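Hypothetical protein Atu0636 (Agrobacterium tumefaciens, PDB 2OZV) is probably an S-adenosylmethionine-dependent methyltransferase, predicted to transfer methyl groups to oxygen atoms of a substrate that is not known. Local coordinates at residues B[23-28]-B[48-53]; B[33-38]-B[56-61]; B[118-123]-B[165-170]; B[187-192]-B[207-212]. All blocks are in the same frame, centred on the assembly; numbering follows the deposited sequence.

Interaction 1 (B[23-28]-B[48-53]); sequences MDAMLL and GAAGMA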
loop_
_atom_site.group_PDB
_atom_site.type_symbol
_atom_site.label_atom_id
_atom_site.label_comp_id
_atom_site.label_asym_id
_atom_site.label_seq_id
_atom_site.Cartn_x
_atom_site.Cartn_y
_atom_site.Cartn_z
HETATM N N MSE B 23 -5.594 -18.122 -10.923
HETATM C CA MSE B 23 -4.447 -17.166 -10.911
HETATM C C MSE B 23 -4.047 -16.741 -9.484
HETATM O O MSE B 23 -2.860 -16.669 -9.187
HETATM C CB MSE B 23 -4.715 -15.949 -11.795
HETATM C CG MSE B 23 -4.773 -14.652 -11.051
HETATM SE SE MSE B 23 -4.701 -13.072 -12.193
HETATM C CE MSE B 23 -2.841 -13.253 -12.853
ATOM N N ASP B 24 -5.030 -16.470 -8.614
ATOM C CA ASP B 24 -4.729 -16.133 -7.213
ATOM C C ASP B 24 -3.919 -17.271 -6.582
ATOM O O ASP B 24 -2.941 -17.031 -5.884
ATOM C CB ASP B 24 -6.005 -15.905 -6.374
ATOM C CG ASP B 24 -6.640 -14.525 -6.599
ATOM O OD1 ASP B 24 -6.189 -13.753 -7.464
ATOM O OD2 ASP B 24 -7.613 -14.222 -5.876
ATOM N N ALA B 25 -4.358 -18.511 -6.818
ATOM C CA ALA B 25 -3.701 -19.652 -6.171
ATOM C C ALA B 25 -2.269 -19.806 -6.650
ATOM O O ALA B 25 -1.380 -20.085 -5.841
ATOM C CB ALA B 25 -4.491 -20.961 -6.423
HETATM N N MSE B 26 -2.015 -19.594 -7.949
HETATM C CA MSE B 26 -0.642 -19.759 -8.460
HETATM C C MSE B 26 0.277 -18.653 -7.926
HETATM O O MSE B 26 1.434 -18.906 -7.590
HETATM C CB MSE B 26 -0.578 -19.810 -9.992
HETATM C CG MSE B 26 -1.521 -20.814 -10.644
HETATM SE SE MSE B 26 -1.251 -22.702 -10.134
HETATM C CE MSE B 26 -3.124 -23.045 -9.673
ATOM N N LEU B 27 -0.237 -17.428 -7.870
ATOM C CA LEU B 27 0.563 -16.311 -7.336
ATOM C C LEU B 27 0.860 -16.528 -5.858
ATOM O O LEU B 27 1.989 -16.362 -5.398
ATOM C CB LEU B 27 -0.188 -14.997 -7.523
ATOM C CG LEU B 27 -0.232 -14.476 -8.971
ATOM C CD1 LEU B 27 -1.204 -13.289 -9.055
ATOM C CD2 LEU B 27 1.182 -14.052 -9.385
ATOM N N LEU B 28 -0.171 -16.921 -5.115
ATOM C CA LEU B 28 0.009 -17.209 -3.695
ATOM C C LEU B 28 1.044 -18.315 -3.458
ATOM O O LEU B 28 1.970 -18.147 -2.638
ATOM C CB LEU B 28 -1.346 -17.551 -3.042
ATOM C CG LEU B 28 -1.206 -17.960 -1.564
ATOM C CD1 LEU B 28 -0.564 -16.909 -0.595
ATOM C CD2 LEU B 28 -2.624 -18.370 -1.030
ATOM N N GLY B 48 -8.104 -26.025 -1.866
ATOM C CA GLY B 48 -6.676 -26.372 -1.837
ATOM C C GLY B 48 -5.803 -26.119 -3.065
ATOM O O GLY B 48 -4.683 -26.619 -3.116
ATOM N N ALA B 49 -6.292 -25.338 -4.031
ATOM C CA ALA B 49 -5.526 -25.072 -5.246
ATOM C C ALA B 49 -4.138 -24.478 -4.946
ATOM O O ALA B 49 -3.169 -24.817 -5.617
ATOM C CB ALA B 49 -6.302 -24.151 -6.183
ATOM N N ALA B 50 -4.060 -23.580 -3.969
ATOM C CA ALA B 50 -2.755 -22.922 -3.653
ATOM C C ALA B 50 -1.798 -23.970 -3.055
ATOM O O ALA B 50 -0.651 -24.150 -3.502
ATOM C CB ALA B 50 -2.924 -21.754 -2.695
ATOM N N GLY B 51 -2.274 -24.667 -2.018
ATOM C CA GLY B 51 -1.442 -25.733 -1.404
ATOM C C GLY B 51 -1.015 -26.787 -2.410
ATOM O O GLY B 51 0.124 -27.294 -2.368
HETATM N N MSE B 52 -1.909 -27.161 -3.333
HETATM C CA MSE B 52 -1.549 -28.117 -4.372
HETATM C C MSE B 52 -0.462 -27.574 -5.289
HETATM O O MSE B 52 0.443 -28.310 -5.664
HETATM C CB MSE B 52 -2.778 -28.563 -5.177
HETATM C CG MSE B 52 -3.751 -29.288 -4.284
HETATM SE SE MSE B 52 -5.341 -29.907 -5.276
HETATM C CE MSE B 52 -6.543 -29.953 -3.709
ATOM N N ALA B 53 -0.558 -26.296 -5.654
ATOM C CA ALA B 53 0.451 -25.681 -6.518
ATOM C C ALA B 53 1.817 -25.620 -5.816
ATOM O O ALA B 53 2.857 -25.802 -6.472
ATOM C CB ALA B 53 0.019 -24.302 -6.984
#

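Interaction 2 (B[33-38]-B[56-61]); sequences ADDRAC and ARLEKA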
loop_
_atom_site.group_PDB
_atom_site.type_symbol
_atom_site.label_atom_id
_atom_site.label_comp_id
_atom_site.label_asym_id
_atom_site.label_seq_id
_atom_site.Cartn_x
_atom_site.Cartn_y
_atom_site.Cartn_z
ATOM N N ALA B 33 9.191 -19.799 -1.183
ATOM C CA ALA B 33 10.503 -19.964 -1.814
ATOM C C ALA B 33 11.427 -20.657 -0.823
ATOM O O ALA B 33 12.211 -20.009 -0.153
ATOM C CB ALA B 33 11.082 -18.587 -2.229
ATOM N N ASP B 34 11.351 -21.975 -0.749
ATOM C CA ASP B 34 11.968 -22.725 0.328
ATOM C C ASP B 34 12.308 -24.082 -0.262
ATOM O O ASP B 34 11.424 -24.765 -0.796
ATOM C CB ASP B 34 10.945 -22.878 1.470
ATOM C CG ASP B 34 11.548 -23.433 2.771
ATOM O OD1 ASP B 34 12.593 -24.132 2.752
ATOM O OD2 ASP B 34 10.955 -23.158 3.837
ATOM N N ASP B 35 13.579 -24.471 -0.177
ATOM C CA ASP B 35 13.972 -25.763 -0.742
ATOM C C ASP B 35 14.209 -26.860 0.306
ATOM O O ASP B 35 14.706 -27.939 -0.022
ATOM C CB ASP B 35 15.154 -25.607 -1.712
ATOM C CG ASP B 35 14.808 -24.749 -2.938
ATOM O OD1 ASP B 35 13.655 -24.805 -3.448
ATOM O OD2 ASP B 35 15.706 -24.018 -3.395
ATOM N N ARG B 36 13.824 -26.599 1.556
ATOM C CA ARG B 36 13.914 -27.620 2.619
ATOM C C ARG B 36 12.698 -28.509 2.641
ATOM O O ARG B 36 11.653 -28.184 2.053
ATOM C CB ARG B 36 13.974 -26.994 4.018
ATOM C CG ARG B 36 14.992 -25.890 4.272
ATOM C CD ARG B 36 14.644 -25.177 5.606
ATOM N NE ARG B 36 13.403 -24.390 5.526
ATOM C CZ ARG B 36 12.812 -23.779 6.558
ATOM N NH1 ARG B 36 13.322 -23.863 7.786
ATOM N NH2 ARG B 36 11.700 -23.079 6.359
ATOM N N ALA B 37 12.810 -29.627 3.353
ATOM C CA ALA B 37 11.634 -30.302 3.820
ATOM C C ALA B 37 11.015 -29.245 4.714
ATOM O O ALA B 37 11.705 -28.618 5.547
ATOM C CB ALA B 37 11.967 -31.569 4.599
ATOM N N CYS B 38 9.754 -28.960 4.465
ATOM C CA CYS B 38 9.084 -27.918 5.232
ATOM C C CYS B 38 7.641 -28.294 5.310
ATOM O O CYS B 38 7.155 -29.119 4.516
ATOM C CB CYS B 38 9.261 -26.527 4.613
ATOM S SG CYS B 38 8.662 -26.393 2.927
ATOM N N ALA B 56 3.152 -29.270 -5.898
ATOM C CA ALA B 56 3.541 -29.653 -7.256
ATOM C C ALA B 56 4.958 -29.166 -7.578
ATOM O O ALA B 56 5.724 -29.877 -8.230
ATOM C CB ALA B 56 2.536 -29.118 -8.284
ATOM N N ARG B 57 5.295 -27.964 -7.111
ATOM C CA ARG B 57 6.593 -27.342 -7.390
ATOM C C ARG B 57 7.699 -27.797 -6.411
ATOM O O ARG B 57 8.857 -27.998 -6.801
ATOM C CB ARG B 57 6.448 -25.810 -7.333
ATOM C CG ARG B 57 7.757 -25.058 -7.626
ATOM C CD ARG B 57 7.547 -23.545 -7.754
ATOM N NE ARG B 57 6.771 -23.020 -6.626
ATOM C CZ ARG B 57 7.275 -22.647 -5.449
ATOM N NH1 ARG B 57 8.591 -22.721 -5.236
ATOM N NH2 ARG B 57 6.461 -22.208 -4.489
ATOM N N LEU B 58 7.325 -27.979 -5.152
ATOM C CA LEU B 58 8.273 -28.261 -4.087
ATOM C C LEU B 58 8.157 -29.705 -3.603
ATOM O O LEU B 58 7.290 -30.032 -2.776
ATOM C CB LEU B 58 8.070 -27.293 -2.928
ATOM C CG LEU B 58 8.418 -25.834 -3.212
ATOM C CD1 LEU B 58 8.144 -25.017 -1.946
ATOM C CD2 LEU B 58 9.902 -25.668 -3.676
ATOM N N GLU B 59 9.038 -30.565 -4.114
ATOM C CA GLU B 59 8.923 -31.995 -3.859
ATOM C C GLU B 59 9.049 -32.370 -2.388
ATOM O O GLU B 59 8.526 -33.393 -1.974
ATOM C CB GLU B 59 9.907 -32.795 -4.736
ATOM C CG GLU B 59 9.372 -32.884 -6.156
ATOM C CD GLU B 59 10.342 -33.509 -7.130
ATOM O OE1 GLU B 59 11.327 -32.829 -7.509
ATOM O OE2 GLU B 59 10.104 -34.667 -7.527
ATOM N N LYS B 60 9.739 -31.532 -1.624
ATOM C CA LYS B 60 10.000 -31.785 -0.218
ATOM C C LYS B 60 8.945 -31.174 0.724
ATOM O O LYS B 60 9.039 -31.336 1.941
ATOM C CB LYS B 60 11.387 -31.243 0.163
ATOM C CG LYS B 60 12.569 -31.973 -0.495
ATOM C CD LYS B 60 13.883 -31.461 0.111
ATOM C CE LYS B 60 15.015 -32.412 -0.157
ATOM N NZ LYS B 60 15.767 -32.007 -1.380
ATOM N N ALA B 61 7.966 -30.461 0.175
ATOM C CA ALA B 61 6.974 -29.818 1.017
ATOM C C ALA B 61 5.920 -30.804 1.497
ATOM O O ALA B 61 5.489 -31.681 0.760
ATOM C CB ALA B 61 6.284 -28.684 0.253
#

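Interaction 3 (B[118-123]-B[165-170]); sequences HVIMNP and QLSLIS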
loop_
_atom_site.group_PDB
_atom_site.type_symbol
_atom_site.label_atom_id
_atom_site.label_comp_id
_atom_site.label_asym_id
_atom_site.label_seq_id
_atom_site.Cartn_x
_atom_site.Cartn_y
_atom_site.Cartn_z
ATOM N N HIS B 118 5.511 -22.400 7.007
ATOM C CA HIS B 118 4.787 -21.456 6.154
ATOM C C HIS B 118 3.326 -21.594 6.440
ATOM O O HIS B 118 2.798 -22.715 6.581
ATOM C CB HIS B 118 5.005 -21.786 4.661
ATOM C CG HIS B 118 6.418 -21.624 4.226
ATOM N ND1 HIS B 118 6.904 -20.441 3.711
ATOM C CD2 HIS B 118 7.455 -22.503 4.205
ATOM C CE1 HIS B 118 8.190 -20.579 3.432
ATOM N NE2 HIS B 118 8.549 -21.820 3.725
ATOM N N VAL B 119 2.634 -20.462 6.485
ATOM C CA VAL B 119 1.180 -20.469 6.429
ATOM C C VAL B 119 0.760 -19.577 5.266
ATOM O O VAL B 119 1.231 -18.447 5.163
ATOM C CB VAL B 119 0.531 -19.953 7.733
ATOM C CG1 VAL B 119 -0.975 -19.984 7.629
ATOM C CG2 VAL B 119 1.005 -20.845 8.934
ATOM N N ILE B 120 -0.066 -20.132 4.398
ATOM C CA ILE B 120 -0.585 -19.398 3.254
ATOM C C ILE B 120 -2.086 -19.206 3.309
ATOM O O ILE B 120 -2.840 -20.069 3.802
ATOM C CB ILE B 120 -0.120 -20.038 1.903
ATOM C CG1 ILE B 120 -0.894 -21.319 1.557
ATOM C CG2 ILE B 120 1.411 -20.333 1.941
ATOM C CD1 ILE B 120 -0.415 -21.983 0.225
HETATM N N MSE B 121 -2.571 -18.081 2.765
HETATM C CA MSE B 121 -4.002 -17.819 2.866
HETATM C C MSE B 121 -4.487 -16.883 1.766
HETATM O O MSE B 121 -3.759 -15.987 1.317
HETATM C CB MSE B 121 -4.351 -17.209 4.248
HETATM C CG MSE B 121 -3.647 -15.871 4.487
HETATM SE SE MSE B 121 -4.153 -15.155 6.284
HETATM C CE MSE B 121 -3.407 -16.474 7.447
ATOM N N ASN B 122 -5.733 -17.100 1.365
ATOM C CA ASN B 122 -6.453 -16.224 0.456
ATOM C C ASN B 122 -7.881 -16.100 0.993
ATOM O O ASN B 122 -8.778 -16.783 0.488
ATOM C CB ASN B 122 -6.482 -16.818 -0.949
ATOM C CG ASN B 122 -7.218 -15.917 -1.945
ATOM O OD1 ASN B 122 -7.617 -14.806 -1.603
ATOM N ND2 ASN B 122 -7.366 -16.385 -3.147
ATOM N N PRO B 123 -8.076 -15.307 2.066
ATOM C CA PRO B 123 -9.407 -15.326 2.685
ATOM C C PRO B 123 -10.475 -14.760 1.767
ATOM O O PRO B 123 -10.194 -13.881 0.956
ATOM C CB PRO B 123 -9.251 -14.461 3.939
ATOM C CG PRO B 123 -8.092 -13.648 3.704
ATOM C CD PRO B 123 -7.145 -14.431 2.803
ATOM N N GLN B 165 7.107 -18.020 7.850
ATOM C CA GLN B 165 6.642 -17.024 6.904
ATOM C C GLN B 165 5.145 -17.104 6.672
ATOM O O GLN B 165 4.602 -18.180 6.330
ATOM C CB GLN B 165 7.358 -17.190 5.570
ATOM C CG GLN B 165 6.899 -16.181 4.503
ATOM C CD GLN B 165 7.618 -16.394 3.188
ATOM O OE1 GLN B 165 8.842 -16.647 3.162
ATOM N NE2 GLN B 165 6.870 -16.324 2.093
ATOM N N LEU B 166 4.478 -15.960 6.840
ATOM C CA LEU B 166 3.099 -15.777 6.425
ATOM C C LEU B 166 3.092 -15.322 4.949
ATOM O O LEU B 166 3.858 -14.410 4.569
ATOM C CB LEU B 166 2.442 -14.688 7.284
ATOM C CG LEU B 166 1.058 -14.222 6.801
ATOM C CD1 LEU B 166 -0.006 -15.320 6.953
ATOM C CD2 LEU B 166 0.671 -12.964 7.611
ATOM N N SER B 167 2.271 -15.966 4.122
ATOM C CA SER B 167 2.054 -15.517 2.741
ATOM C C SER B 167 0.570 -15.360 2.478
ATOM O O SER B 167 -0.243 -16.219 2.861
ATOM C CB SER B 167 2.606 -16.509 1.697
ATOM O OG SER B 167 4.003 -16.701 1.899
ATOM N N LEU B 168 0.200 -14.267 1.806
ATOM C CA LEU B 168 -1.195 -14.082 1.484
ATOM C C LEU B 168 -1.416 -13.317 0.193
ATOM O O LEU B 168 -0.532 -12.595 -0.298
ATOM C CB LEU B 168 -1.918 -13.404 2.645
ATOM C CG LEU B 168 -1.658 -11.959 2.971
ATOM C CD1 LEU B 168 -2.474 -11.000 2.054
ATOM C CD2 LEU B 168 -2.007 -11.679 4.463
ATOM N N ILE B 169 -2.605 -13.507 -0.366
ATOM C CA ILE B 169 -3.051 -12.689 -1.495
ATOM C C ILE B 169 -4.407 -12.108 -1.127
ATOM O O ILE B 169 -5.249 -12.772 -0.483
ATOM C CB ILE B 169 -3.063 -13.478 -2.839
ATOM C CG1 ILE B 169 -3.341 -12.527 -4.019
ATOM C CG2 ILE B 169 -4.028 -14.677 -2.758
ATOM C CD1 ILE B 169 -3.187 -13.161 -5.388
ATOM N N SER B 170 -4.658 -10.863 -1.559
ATOM C CA SER B 170 -5.907 -10.185 -1.239
ATOM C C SER B 170 -6.160 -9.091 -2.270
ATOM O O SER B 170 -5.328 -8.884 -3.174
ATOM C CB SER B 170 -5.843 -9.570 0.163
ATOM O OG SER B 170 -4.962 -8.456 0.186
HETATM O O HOH W 1 4.569 -18.721 3.575
HETATM O O HOH W 2 -8.031 -12.444 0.431
#

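Interaction 4 (B[187-192]-B[207-212]); sequences GGLEIT and VTAIKG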
loop_
_atom_site.group_PDB
_atom_site.type_symbol
_atom_site.label_atom_id
_atom_site.label_comp_id
_atom_site.label_asym_id
_atom_site.label_seq_id
_atom_site.Cartn_x
_atom_site.Cartn_y
_atom_site.Cartn_z
ATOM N N GLY B 187 6.260 -9.247 11.220
ATOM C CA GLY B 187 6.894 -8.004 10.744
ATOM C C GLY B 187 7.678 -8.262 9.477
ATOM O O GLY B 187 7.507 -9.303 8.832
ATOM N N GLY B 188 8.513 -7.301 9.084
ATOM C CA GLY B 188 9.157 -7.382 7.778
ATOM C C GLY B 188 8.184 -7.586 6.619
ATOM O O GLY B 188 8.504 -8.288 5.654
ATOM N N LEU B 189 6.994 -6.981 6.696
ATOM C CA LEU B 189 6.016 -7.124 5.594
ATOM C C LEU B 189 6.631 -6.688 4.293
ATOM O O LEU B 189 7.294 -5.626 4.220
ATOM C CB LEU B 189 4.744 -6.296 5.846
ATOM C CG LEU B 189 3.650 -7.020 6.664
ATOM C CD1 LEU B 189 4.112 -7.351 8.079
ATOM C CD2 LEU B 189 2.370 -6.133 6.727
ATOM N N GLU B 190 6.427 -7.514 3.274
ATOM C CA GLU B 190 6.707 -7.125 1.900
ATOM C C GLU B 190 5.395 -7.141 1.156
ATOM O O GLU B 190 4.711 -8.190 1.111
ATOM C CB GLU B 190 7.646 -8.129 1.228
ATOM C CG GLU B 190 9.097 -7.973 1.621
ATOM C CD GLU B 190 10.032 -8.792 0.729
ATOM O OE1 GLU B 190 9.583 -9.353 -0.323
ATOM O OE2 GLU B 190 11.216 -8.822 1.075
ATOM N N ILE B 191 5.039 -6.008 0.561
ATOM C CA ILE B 191 3.759 -5.880 -0.145
ATOM C C ILE B 191 4.046 -5.720 -1.624
ATOM O O ILE B 191 4.774 -4.797 -2.015
ATOM C CB ILE B 191 2.982 -4.633 0.378
ATOM C CG1 ILE B 191 2.753 -4.738 1.913
ATOM C CG2 ILE B 191 1.685 -4.451 -0.410
ATOM C CD1 ILE B 191 2.039 -3.476 2.533
ATOM N N THR B 192 3.476 -6.601 -2.443
ATOM C CA THR B 192 3.679 -6.525 -3.871
ATOM C C THR B 192 2.312 -6.332 -4.552
ATOM O O THR B 192 1.460 -7.233 -4.534
ATOM C CB THR B 192 4.361 -7.812 -4.399
ATOM O OG1 THR B 192 5.584 -8.038 -3.695
ATOM C CG2 THR B 192 4.628 -7.670 -5.908
ATOM N N VAL B 207 1.235 -10.314 0.071
ATOM C CA VAL B 207 1.913 -9.861 1.263
ATOM C C VAL B 207 2.656 -11.048 1.862
ATOM O O VAL B 207 2.069 -12.154 1.961
ATOM C CB VAL B 207 0.940 -9.297 2.307
ATOM C CG1 VAL B 207 1.740 -8.825 3.548
ATOM C CG2 VAL B 207 0.103 -8.142 1.716
ATOM N N THR B 208 3.929 -10.851 2.204
ATOM C CA THR B 208 4.665 -11.878 2.984
ATOM C C THR B 208 5.218 -11.219 4.248
ATOM O O THR B 208 5.448 -10.004 4.269
ATOM C CB THR B 208 5.832 -12.555 2.220
ATOM O OG1 THR B 208 6.861 -11.603 1.930
ATOM C CG2 THR B 208 5.339 -13.282 0.940
ATOM N N ALA B 209 5.375 -11.991 5.321
ATOM C CA ALA B 209 5.826 -11.422 6.592
ATOM C C ALA B 209 6.465 -12.553 7.392
ATOM O O ALA B 209 6.237 -13.740 7.092
ATOM C CB ALA B 209 4.646 -10.763 7.337
ATOM N N ILE B 210 7.272 -12.170 8.366
ATOM C CA ILE B 210 8.080 -13.109 9.123
ATOM C C ILE B 210 7.638 -13.022 10.584
ATOM O O ILE B 210 7.620 -11.927 11.165
ATOM C CB ILE B 210 9.577 -12.770 8.961
ATOM C CG1 ILE B 210 10.000 -12.985 7.493
ATOM C CG2 ILE B 210 10.446 -13.630 9.895
ATOM C CD1 ILE B 210 9.831 -14.421 6.993
ATOM N N LYS B 211 7.269 -14.163 11.171
ATOM C CA LYS B 211 6.883 -14.183 12.583
ATOM C C LYS B 211 8.008 -13.665 13.464
ATOM O O LYS B 211 9.147 -14.145 13.400
ATOM C CB LYS B 211 6.453 -15.590 13.030
ATOM C CG LYS B 211 5.918 -15.619 14.478
ATOM C CD LYS B 211 5.543 -17.048 14.885
ATOM C CE LYS B 211 4.966 -17.081 16.296
ATOM N NZ LYS B 211 4.604 -18.476 16.707
ATOM N N GLY B 212 7.679 -12.662 14.271
ATOM C CA GLY B 212 8.607 -12.153 15.293
ATOM C C GLY B 212 9.577 -11.111 14.775
ATOM O O GLY B 212 10.372 -10.570 15.534
HETATM O O HOH W 3 7.335 -10.928 -0.589
#

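Interaction 1 (B[23-28]-B[48-53])
Ala25 sets its methyl group directly against the first turn of helix 49-57: CB lies 3.7 Å from Ala49 CB and 3.6 Å from the backbone N of Ala50. This is the tight part of the contact. The CA atoms of Ala25 and Ala50 are 4.2 Å apart, and the axes of segments 24-28 and 49-53 pass at 8.0 Å with a crossing angle of -44°. Alanine suits these places because a methyl is all that lies between the backbones at so short an axis distance. On the inner side Ala50 is met by Leu28, whose CD2 touches Ala50 CB at 3.8 Å. With CG anti to the backbone N (chi1 176°), the leucine turns one methyl to Ala50, and its side chain also touches Ile120, Ser167 and Ile169 of the sheet beneath. The outer side is looser. There selenomethionine Met26, partly exposed and modelled in two conformers, starts out pointing away from helix 49-57. Its chain doubles back through bends at chi2 and chi3, so that in the conformer described SE comes 3.8 Å from Ala53 CB. A flexible, unbranched chain can cover this margin without a fixed fit. Gly48, at the N-cap, has a positive phi that glycine tolerates easily, and it leads the chain into the helix, where Gly51 N is bonded to Asp42 OD2. A glycine-rich turn between strand 38-42 and this helix is characteristic of the Rossmann-like methyltransferase fold, where it probably helps to bind S-adenosylmethionine.

Interaction 2 (B[33-38]-B[56-61])
Leu58 drives its forked end onto the backbone carbonyl of Asp34, with CD2 3.4 Å from Asp34 O, and crosses the side chain of Asp35 at about a right angle. Its CG stands anti to the carbonyl carbon (chi1 -67°), which aims the branch at segment 33-38 just where the chain leaves helix 49-57; an apolar residue fits this buried position. Lys60 approaches differently, laying its aliphatic part along the opposing backbone: CB is 3.6 Å from Arg36 O and CD 3.6 Å from Asp35 O, while the end of the chain leads away from the contact. A lysine can thus pack through its methylenes at an exposed edge and keep its charge outside. Both side chains belong to a type I turn, Leu58 to Ala61, which brings the chain back to the sheet, completing the beta-alpha-beta crossover of strand 38-42, helix 49-57 and strand 61-67. The strands begin to pair at the parallel bridge of Cys38 with Ala61, where SG and CB are 4.2 Å apart; just before it, Ala37 CA makes a CA-H...O contact of 3.4 Å to Lys60 O. Segment 33-38 is stiffened from within. The guanidinium of Arg36 forms a side-on salt bridge with the carboxylate of Asp34, NE to OD1 at 2.9 Å and NH2 to OD2 at 2.6 Å, both oxygens lying close to the guanidinium plane. Asp34 OD1 also accepts Arg36 N at 3.0 Å, forming an Asx turn, and OD2 has a further partner in His118 NE2.

Interaction 3 (B[118-123]-B[165-170])
Val119 and Met121 bond to Gln165, Ser167 and Ile169 in the parallel ladder of two central strands, 116-121 and 164-170, of the class I methyltransferase sheet. Four backbone hydrogen bonds join them. Ser167 N gives a nearly straight bond to Val119 O at 2.9 Å, whereas Met121 N to Ser167 O, 3.0 Å long, is bent to 136° at the hydrogen. Apolar contacts line the face that helix 148-159 covers. Selenomethionine Met121, unbranched, can bend along the sheet to reach two leucines: at chi1 61° its CG lies 3.5 Å from Leu168 CB, and the turn at chi3 carries CE to within 3.6 Å of Leu166 CD1. Past the strand end, Asn122, alongside Ile169, and Pro123 open an Asn-Pro-Pro-Tyr sequence, best known from amino-methyltransferases, although this protein is predicted to act on oxygen. Polar groups gather on the other face, where His118 also bonds to Asp34 through NE2. Ser167 suits this spot by its small hydroxyl, which accepts from Gln165 NE2 at 2.9 Å and meets a water. That water lies in the His118 ring plane 2.9 Å from ND1, is 2.7 Å from Ser167 OG, and donates to Gln165 O at 2.8 Å.

Interaction 4 (B[187-192]-B[207-212])
Gly187, Glu190 and Ile191 pair with Ile210, Thr208 and Val207 in an antiparallel ladder, the strand axes 4.6 Å apart and 173° from one another in direction. Gly187 and Ile210 exchange two backbone bonds, as do Glu190 and Thr208, where Glu190 N reaches Thr208 O at 2.9 Å. Between these pairs, segment 187-192 holds one residue more than its partner, which makes a beta bulge. The chain turns a corner at Gly188, whose positive phi glycine adopts readily. Beyond it Leu189 brings CD1 to 3.5 Å from Ala209 CB and crosses Val207 obliquely, with CG 4.1 Å from Val207 CG1. Branched Val207 also reaches Ile191, its CG2 4.3 Å from Ile191 CG1. On the polar side Glu190 and Thr208 run side by side. With chi1 at 65°, Thr208 OG1 comes 3.6 Å from Glu190 CB. A water donates to Glu190 OE1 at 2.8 Å and lies 2.7 Å from Thr208 OG1. These buried polar ends have further partners: Glu190 OE1 forms a salt bridge with Arg220, OE2 accepts from Asn250 N, and Thr208 OG1 bonds to Arg249. Helix 175-182 packs on Leu189 and Ile191, and the hairpin of strands 186-195 and 204-211 is flanked in the sheet by strand 218-224 beside the former and strand 164-170 beside the latter.

In the fold
Along the chain, interactions 1 and 2 interlock, their segments alternating and sharing helix 49-57, with centres about 14 Å apart; interactions 3 and 4 follow in series. Interactions 3 and 4, centres about 10 Å apart, lie in one mixed sheet, where strands 164-170 and 204-211 are neighbours. Interaction 1 packs over that sheet, about 10 Å from interaction 3 between centres, and touches it through Leu28. Interaction 2 meets interaction 3 where Asp34 reaches His118. The strand order 3-2-1-4-5-7-6, extended by strand 218-224, is that of a class I methyltransferase: the first three contacts belong to the parallel, Rossmann-like part, with the probable cofactor site before helix 49-57; the fourth joins antiparallel strand 204-211 to 186-195.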